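Designed protein (Trypanosoma brucei, PDB 6IEV) adopts a thioredoxin fold and probably serves as a model for how partly buried hydrophobic side chains stabilise a protein at high temperature. Local coordinates at residues S41-T46 with D71-D76; T46-K51 with D76-P81. One frame throughout, in Å; residues are numbered along the deposited sequence.

Interaction 1: S41-T46 with D71-D76; sequences SVIVFT and DTYSVD
Five backbone hydrogen bonds lace Ser41-Thr46 to Asp71-Asp76, two parallel strands in exact register. The shortest runs from Tyr73 N to Val42 O, at 2.6 Å, and is also the most bent, with 146° at the hydrogen. Val42 N gives to Asp71 O and Val44 N to Tyr73 O; further along, Val75 N gives to Val44 O and Thr46 N to Val75 O. Between these bonds CA-H groups lean on the same carbonyls, as where Thr72 CA sits 3.1 Å from Val42 O.

Side chains then fill both faces. On one, Val75 is shared between two apolar partners: its CG2 lies 3.7 Å from Ile43 CG2, while CB and CG1 each stand 3.9 Å from Phe45 CD2. With CG1 anti to the backbone N (chi1 172°), CG1 is turned to the phenylalanine ring and CG2 to the isoleucine. Tyr73 leans back toward the start of the neighbouring strand, where Ser41 CB meets the edge of its ring, 3.8 Å from CE2. On the other face Val44 CG1 approaches Ser74 OG at 3.7 Å. The place of Val44 CG1 between its own backbone N and carbonyl carbon (chi1 67°) also brings that methyl to 3.4 Å from Tyr73 O.

Near the start of strand 70-76, Asp71 turns its carboxylate to a salt bridge with Arg39. Helix 28-35 packs on the Ser41, Ile43, Tyr73 and Val75 face, and helix 53-66 on that of Val44, Thr72 and Ser74. That helix is the crossover of the beta-alpha-beta unit joining the two strands, and strand 94-99 hydrogen-bonds antiparallel to 40-46 on its other side.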
loop_
_atom_site.group_PDB
_atom_site.type_symbol
_atom_site.label_atom_id
_atom_site.label_comp_id
_atom_site.label_asym_id
_atom_site.label_seq_id
_atom_site.Cartn_x
_atom_site.Cartn_y
_atom_site.Cartn_z
ATOM N N SER A 41 6.912 -8.947 -13.146
ATOM C CA SER A 41 8.038 -8.033 -13.210
ATOM C C SER A 41 7.603 -6.702 -13.818
ATOM O O SER A 41 6.886 -6.671 -14.827
ATOM C CB SER A 41 9.171 -8.642 -14.049
ATOM O OG SER A 41 9.254 -10.047 -13.873
ATOM N N VAL A 42 8.071 -5.607 -13.236
ATOM C CA VAL A 42 7.860 -4.273 -13.786
ATOM C C VAL A 42 9.215 -3.671 -14.125
ATOM O O VAL A 42 10.078 -3.545 -13.249
ATOM C CB VAL A 42 7.126 -3.365 -12.793
ATOM C CG1 VAL A 42 6.938 -1.994 -13.425
ATOM C CG2 VAL A 42 5.803 -4.005 -12.333
ATOM N N ILE A 43 9.405 -3.287 -15.384
ATOM C CA ILE A 43 10.697 -2.801 -15.865
ATOM C C ILE A 43 10.517 -1.386 -16.378
ATOM O O ILE A 43 9.649 -1.132 -17.219
ATOM C CB ILE A 43 11.275 -3.693 -16.978
ATOM C CG1 ILE A 43 11.143 -5.163 -16.603
ATOM C CG2 ILE A 43 12.726 -3.312 -17.278
ATOM C CD1 ILE A 43 10.825 -6.031 -17.809
ATOM N N VAL A 44 11.322 -0.471 -15.875
ATOM C CA VAL A 44 11.356 0.884 -16.392
ATOM C C VAL A 44 12.591 1.012 -17.284
ATOM O O VAL A 44 13.707 0.653 -16.880
ATOM C CB VAL A 44 11.354 1.928 -15.260
ATOM C CG1 VAL A 44 12.631 1.890 -14.451
ATOM C CG2 VAL A 44 11.150 3.309 -15.833
ATOM N N PHE A 45 12.375 1.459 -18.516
ATOM C CA PHE A 45 13.449 1.757 -19.462
ATOM C C PHE A 45 13.649 3.263 -19.482
ATOM O O PHE A 45 12.759 3.989 -19.929
ATOM C CB PHE A 45 13.089 1.268 -20.870
ATOM C CG PHE A 45 13.016 -0.226 -20.999
ATOM C CD1 PHE A 45 11.878 -0.921 -20.594
ATOM C CD2 PHE A 45 14.088 -0.941 -21.523
ATOM C CE1 PHE A 45 11.813 -2.307 -20.707
ATOM C CE2 PHE A 45 14.035 -2.313 -21.642
ATOM C CZ PHE A 45 12.903 -3.005 -21.232
ATOM N N THR A 46 14.830 3.727 -19.070
ATOM C CA THR A 46 15.087 5.152 -18.891
ATOM C C THR A 46 16.399 5.553 -19.545
ATOM O O THR A 46 17.145 4.724 -20.069
ATOM C CB THR A 46 15.158 5.564 -17.416
ATOM O OG1 THR A 46 16.256 4.888 -16.787
ATOM C CG2 THR A 46 13.882 5.235 -16.712
ATOM N N ASP A 71 8.195 -7.730 -8.769
ATOM C CA ASP A 71 9.584 -7.285 -8.797
ATOM C C ASP A 71 9.733 -6.133 -9.780
ATOM O O ASP A 71 9.093 -6.111 -10.832
ATOM C CB ASP A 71 10.528 -8.441 -9.154
ATOM C CG ASP A 71 10.420 -9.622 -8.158
ATOM O OD1 ASP A 71 10.540 -9.402 -6.926
ATOM O OD2 ASP A 71 10.218 -10.771 -8.616
ATOM N N THR A 72 10.544 -5.153 -9.409
ATOM C CA THR A 72 10.726 -3.961 -10.212
ATOM C C THR A 72 12.170 -3.896 -10.681
ATOM O O THR A 72 13.092 -4.220 -9.925
ATOM C CB THR A 72 10.337 -2.689 -9.422
ATOM O OG1 THR A 72 11.193 -2.516 -8.280
ATOM C CG2 THR A 72 8.871 -2.774 -8.951
ATOM N N TYR A 73 12.358 -3.432 -11.919
ATOM C CA TYR A 73 13.670 -3.389 -12.552
ATOM C C TYR A 73 13.832 -2.077 -13.304
ATOM O O TYR A 73 12.852 -1.467 -13.748
ATOM C CB TYR A 73 13.879 -4.578 -13.510
ATOM C CG TYR A 73 13.724 -5.935 -12.829
ATOM C CD1 TYR A 73 14.791 -6.516 -12.135
ATOM C CD2 TYR A 73 12.512 -6.626 -12.872
ATOM C CE1 TYR A 73 14.665 -7.747 -11.517
ATOM C CE2 TYR A 73 12.369 -7.862 -12.244
ATOM C CZ TYR A 73 13.449 -8.415 -11.574
ATOM O OH TYR A 73 13.324 -9.642 -10.969
ATOM N N SER A 74 15.089 -1.666 -13.439
ATOM C CA SER A 74 15.483 -0.446 -14.124
ATOM C C SER A 74 16.507 -0.778 -15.209
ATOM O O SER A 74 17.518 -1.434 -14.937
ATOM C CB SER A 74 16.108 0.534 -13.119
ATOM O OG SER A 74 16.219 1.820 -13.692
ATOM N N VAL A 75 16.292 -0.277 -16.421
ATOM C CA VAL A 75 17.214 -0.542 -17.516
ATOM C C VAL A 75 17.628 0.786 -18.133
ATOM O O VAL A 75 16.793 1.496 -18.701
ATOM C CB VAL A 75 16.596 -1.467 -18.571
ATOM C CG1 VAL A 75 17.543 -1.559 -19.793
ATOM C CG2 VAL A 75 16.317 -2.835 -17.949
ATOM N N ASP A 76 18.906 1.122 -18.031
ATOM C CA ASP A 76 19.395 2.335 -18.675
ATOM C C ASP A 76 19.640 2.036 -20.155
ATOM O O ASP A 76 20.618 1.366 -20.497
ATOM C CB ASP A 76 20.658 2.821 -17.969
ATOM C CG ASP A 76 21.386 3.946 -18.734
ATOM O OD1 ASP A 76 20.885 4.455 -19.769
ATOM O OD2 ASP A 76 22.505 4.298 -18.307
#

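Interaction 2: T46-K51 with D76-P81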
loop_
_atom_site.group_PDB
_atom_site.type_symbol
_atom_site.label_atom_id
_atom_site.label_comp_id
_atom_site.label_asym_id
_atom_site.label_seq_id
_atom_site.Cartn_x
_atom_site.Cartn_y
_atom_site.Cartn_z
ATOM N N THR A 46 14.830 3.727 -19.070
ATOM C CA THR A 46 15.087 5.152 -18.891
ATOM C C THR A 46 16.399 5.553 -19.545
ATOM O O THR A 46 17.145 4.724 -20.069
ATOM C CB THR A 46 15.158 5.564 -17.416
ATOM O OG1 THR A 46 16.256 4.888 -16.787
ATOM C CG2 THR A 46 13.882 5.235 -16.712
ATOM N N LEU A 47 16.643 6.861 -19.515
ATOM C CA LEU A 47 17.889 7.544 -19.829
ATOM C C LEU A 47 18.544 8.047 -18.551
ATOM O O LEU A 47 17.877 8.164 -17.517
ATOM C CB LEU A 47 17.632 8.690 -20.812
ATOM C CG LEU A 47 17.593 8.057 -22.203
ATOM C CD1 LEU A 47 17.410 9.095 -23.303
ATOM C CD2 LEU A 47 18.843 7.200 -22.442
ATOM N N PRO A 48 19.869 8.332 -18.564
ATOM C CA PRO A 48 20.596 8.461 -17.292
ATOM C C PRO A 48 19.999 9.481 -16.336
ATOM O O PRO A 48 19.530 9.086 -15.258
ATOM C CB PRO A 48 22.004 8.886 -17.734
ATOM C CG PRO A 48 21.830 9.405 -19.136
ATOM C CD PRO A 48 20.767 8.539 -19.714
ATOM N N ASP A 49 19.978 10.776 -16.690
ATOM C CA ASP A 49 19.527 11.792 -15.740
ATOM C C ASP A 49 18.530 12.721 -16.429
ATOM O O ASP A 49 18.853 13.789 -16.959
ATOM C CB ASP A 49 20.690 12.521 -15.112
ATOM C CG ASP A 49 21.216 11.795 -13.866
ATOM O OD1 ASP A 49 22.082 10.902 -14.009
ATOM O OD2 ASP A 49 20.761 12.109 -12.744
ATOM N N SER A 50 17.286 12.259 -16.431
ATOM C CA SER A 50 16.109 12.996 -16.848
ATOM C C SER A 50 15.425 13.520 -15.599
ATOM O O SER A 50 15.470 12.918 -14.519
ATOM C CB SER A 50 15.116 12.135 -17.625
ATOM O OG SER A 50 14.325 12.858 -18.566
ATOM N N LYS A 51 14.774 14.653 -15.779
ATOM C CA LYS A 51 14.273 15.445 -14.675
ATOM C C LYS A 51 13.184 14.728 -13.860
ATOM O O LYS A 51 12.697 15.308 -12.875
ATOM C CB LYS A 51 13.875 16.841 -15.233
ATOM C CG LYS A 51 13.043 16.928 -16.621
ATOM C CD LYS A 51 13.492 18.080 -17.697
ATOM C CE LYS A 51 14.900 17.938 -18.190
ATOM N NZ LYS A 51 15.251 18.694 -19.450
ATOM N N ASP A 76 18.906 1.122 -18.031
ATOM C CA ASP A 76 19.395 2.335 -18.675
ATOM C C ASP A 76 19.640 2.036 -20.155
ATOM O O ASP A 76 20.618 1.366 -20.497
ATOM C CB ASP A 76 20.658 2.821 -17.969
ATOM C CG ASP A 76 21.386 3.946 -18.734
ATOM O OD1 ASP A 76 20.885 4.455 -19.769
ATOM O OD2 ASP A 76 22.505 4.298 -18.307
ATOM N N THR A 77 18.783 2.564 -21.039
ATOM C CA THR A 77 18.906 2.235 -22.456
ATOM C C THR A 77 20.185 2.772 -23.079
ATOM O O THR A 77 20.602 2.252 -24.120
ATOM C CB THR A 77 17.722 2.753 -23.285
ATOM O OG1 THR A 77 17.715 4.183 -23.283
ATOM C CG2 THR A 77 16.422 2.222 -22.748
ATOM N N SER A 78 20.809 3.802 -22.496
ATOM C CA SER A 78 21.998 4.362 -23.138
ATOM C C SER A 78 23.195 3.432 -23.015
ATOM O O SER A 78 24.149 3.578 -23.780
ATOM C CB SER A 78 22.352 5.735 -22.558
ATOM O OG SER A 78 23.079 5.591 -21.353
ATOM N N THR A 79 23.198 2.535 -22.024
ATOM C CA THR A 79 24.218 1.499 -21.890
ATOM C C THR A 79 23.699 0.087 -22.169
ATOM O O THR A 79 24.464 -0.872 -22.048
ATOM C CB THR A 79 24.839 1.556 -20.490
ATOM O OG1 THR A 79 23.800 1.542 -19.496
ATOM C CG2 THR A 79 25.663 2.822 -20.336
ATOM N N ASN A 80 22.419 -0.070 -22.511
ATOM C CA ASN A 80 21.817 -1.373 -22.804
ATOM C C ASN A 80 21.021 -1.324 -24.111
ATOM O O ASN A 80 19.802 -1.493 -24.115
ATOM C CB ASN A 80 20.896 -1.791 -21.659
ATOM C CG ASN A 80 21.586 -2.651 -20.636
ATOM O OD1 ASN A 80 21.620 -3.871 -20.771
ATOM N ND2 ASN A 80 22.122 -2.024 -19.585
ATOM N N PRO A 81 21.685 -1.117 -25.247
ATOM C CA PRO A 81 20.911 -1.080 -26.507
ATOM C C PRO A 81 20.258 -2.415 -26.872
ATOM O O PRO A 81 19.142 -2.424 -27.406
ATOM C CB PRO A 81 21.960 -0.641 -27.540
ATOM C CG PRO A 81 23.275 -1.056 -26.983
ATOM C CD PRO A 81 23.131 -0.954 -25.458
#
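Thr46 O, ending its strand, accepts from Thr77 N, the first residue past the other strand, at 2.9 Å. It is a straight bond, 162° at the hydrogen, and the donor comes nearly end-on to the carbonyl. Thr77 OG1 adds a weak second bond to the same oxygen, 3.3 Å from Thr46 O. It can do so because chi1 of 66° sets the hydroxyl between the backbone N and the carbonyl carbon, folding it back beside its own N-H.

Leu47 passes over this hydroxyl at about a right angle to the threonine side chain. Its CD2 methyl comes to 3.3 Å from Thr77 OG1 and then to 3.8 Å from Ser78 CB. Beyond it, Pro48 CD rests loosely near Asp76 OD1 and Ser78 OG.

Asp76 braces the start of the second loop: OD1 accepts from Ser78 N at 2.8 Å, which makes an Asx turn, and also from Ser78 OG at 2.9 Å. Both donors lie on one face of the carboxylate, the amide 44° out of its plane and the hydroxyl closer to it, on the syn side. Val92 touches both Leu47 and Thr77, adding an apolar neighbour from another loop.

Two donors on OD1 would be expected to stabilise negative charge there and limit the carboxylate's rotation, while Thr46 O, held by one good amide bond and a weak hydroxyl bond, joins the loops at the surface.

In the fold
Interaction 2 continues interaction 1 past the ends of its strands: the two share Thr46 and Asp76, their centres are 11 Å apart, and the ladder of parallel backbone bonds runs on into the loops by one more step. Interaction 1 is buried, about 3 Å from the centre of the chain, whereas interaction 2 lies at the surface, about 13 Å from it. Direct packing joins them as well, Val75 CG1 touching Asn80 CB at 3.8 Å and Phe45 CB touching Thr77 CG2 at 3.9 Å. The loop between strand 40-46 and helix 53-66 probably corresponds to the region carrying the redox cysteines in thioredoxins; the deposited chain has no cysteine, so that dithiol chemistry is unavailable.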